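Local coordinates for protein copper-sensitive operon repressor (CsoR) (Geobacillus thermodenitrificans, PDB 4M1P) that represses transcription of a copper-responsive operon by binding DNA, and senses Cu(I), which probably releases it from the operator through an allosteric switch, at residues E85-G88 with E89-L92. The protein carries 1 engineered substitution. Residues are numbered along the deposited sequence; the frame is centred on the assembly and turned at random.
Sequences EGSG and EQSL. With NA (sodium ion), chain D; NA (sodium ion), chain C.
With chi1 at 55°, Ser87 places OG between its backbone N and carbonyl carbon, while Gln90 runs out fully extended, CG anti to the backbone N (chi1 -178°); the two side chains thereby converge on one sodium ion. Ser87 OG lies 2.7 Å from this ion and Gln90 OE1 2.9 Å. Ser91 OG, turned to stand beside its own backbone N, is the third ligand at 2.9 Å, and Thr13 completes the protein part of the site. The backbone closes the first helical turn alongside these ligands. Ser91 N donates to Ser87 O over 3.1 Å, nearly straight at 168° and in the carbonyl plane; this bond joins two residues whose hydroxyls also share the metal. Ser87 occupies the N-cap position, yet its OG is used for sodium and makes no capping bond. Glu89 leads away, its carboxylate gripping a second sodium ion through both oxygens, OE1 at 2.5 Å and OE2 at 2.8 Å. Gly86, with positive phi, is the first residue to leave the helical path after helix 49-85, and the short turn leads into helix 88-103. Ser87 and Ser91 pack back on Ala82 of helix 49-85, whereas Glu89 and Leu92 meet Ala80 and Ala75 of the second subunit.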
loop_
_atom_site.group_PDB
_atom_site.type_symbol
_atom_site.label_atom_id
_atom_site.label_comp_id
_atom_site.label_asym_id
_atom_site.label_seq_id
_atom_site.Cartn_x
_atom_site.Cartn_y
_atom_site.Cartn_z
ATOM N N GLU A 85 13.278 26.833 -15.459
ATOM C CA GLU A 85 14.667 27.285 -15.456
ATOM C C GLU A 85 15.571 26.464 -16.371
ATOM O O GLU A 85 16.633 26.931 -16.774
ATOM C CB GLU A 85 15.229 27.288 -14.031
ATOM C CG GLU A 85 14.483 28.202 -13.073
ATOM C CD GLU A 85 14.308 29.602 -13.625
ATOM O OE1 GLU A 85 15.330 30.251 -13.941
ATOM O OE2 GLU A 85 13.151 30.053 -13.748
ATOM N N GLY A 86 15.160 25.242 -16.695
ATOM C CA GLY A 86 15.926 24.414 -17.608
ATOM C C GLY A 86 16.580 23.211 -16.961
ATOM O O GLY A 86 17.368 22.521 -17.603
ATOM N N SER A 87 16.260 22.950 -15.697
ATOM C CA SER A 87 16.816 21.790 -15.011
ATOM C C SER A 87 15.718 20.793 -14.645
ATOM O O SER A 87 15.827 20.063 -13.653
ATOM C CB SER A 87 17.610 22.215 -13.768
ATOM O OG SER A 87 16.820 22.999 -12.891
ATOM N N GLY A 88 14.670 20.760 -15.464
ATOM C CA GLY A 88 13.528 19.892 -15.238
ATOM C C GLY A 88 13.832 18.401 -15.235
ATOM O O GLY A 88 13.383 17.679 -14.340
ATOM N N GLU A 89 14.584 17.930 -16.227
ATOM C CA GLU A 89 14.924 16.513 -16.286
ATOM C C GLU A 89 15.700 16.071 -15.042
ATOM O O GLU A 89 15.484 14.975 -14.528
ATOM C CB GLU A 89 15.691 16.183 -17.567
ATOM C CG GLU A 89 14.869 16.352 -18.840
ATOM C CD GLU A 89 15.575 15.811 -20.071
ATOM O OE1 GLU A 89 15.762 16.586 -21.028
ATOM O OE2 GLU A 89 15.936 14.613 -20.087
ATOM N N GLN A 90 16.585 16.935 -14.556
ATOM C CA GLN A 90 17.296 16.679 -13.307
ATOM C C GLN A 90 16.286 16.480 -12.183
ATOM O O GLN A 90 16.300 15.455 -11.496
ATOM C CB GLN A 90 18.229 17.846 -12.967
ATOM C CG GLN A 90 19.056 17.644 -11.693
ATOM C CD GLN A 90 19.808 18.901 -11.252
ATOM O OE1 GLN A 90 19.231 19.984 -11.145
ATOM N NE2 GLN A 90 21.102 18.751 -10.986
ATOM N N SER A 91 15.398 17.457 -12.013
ATOM C CA SER A 91 14.387 17.406 -10.960
ATOM C C SER A 91 13.383 16.271 -11.148
ATOM O O SER A 91 12.897 15.704 -10.168
ATOM C CB SER A 91 13.649 18.736 -10.860
ATOM O OG SER A 91 14.486 19.726 -10.301
ATOM N N LEU A 92 13.075 15.943 -12.400
ATOM C CA LEU A 92 12.126 14.875 -12.683
ATOM C C LEU A 92 12.688 13.516 -12.263
ATOM O O LEU A 92 11.969 12.682 -11.707
ATOM C CB LEU A 92 11.748 14.857 -14.165
ATOM C CG LEU A 92 10.860 13.692 -14.601
ATOM C CD1 LEU A 92 9.540 13.716 -13.855
ATOM C CD2 LEU A 92 10.622 13.710 -16.104
HETATM NA NA NA D . 16.767 21.410 -10.686
HETATM NA NA NA C . 17.932 15.569 -21.746
HETATM O O HOH W 1 18.861 17.959 -21.915
#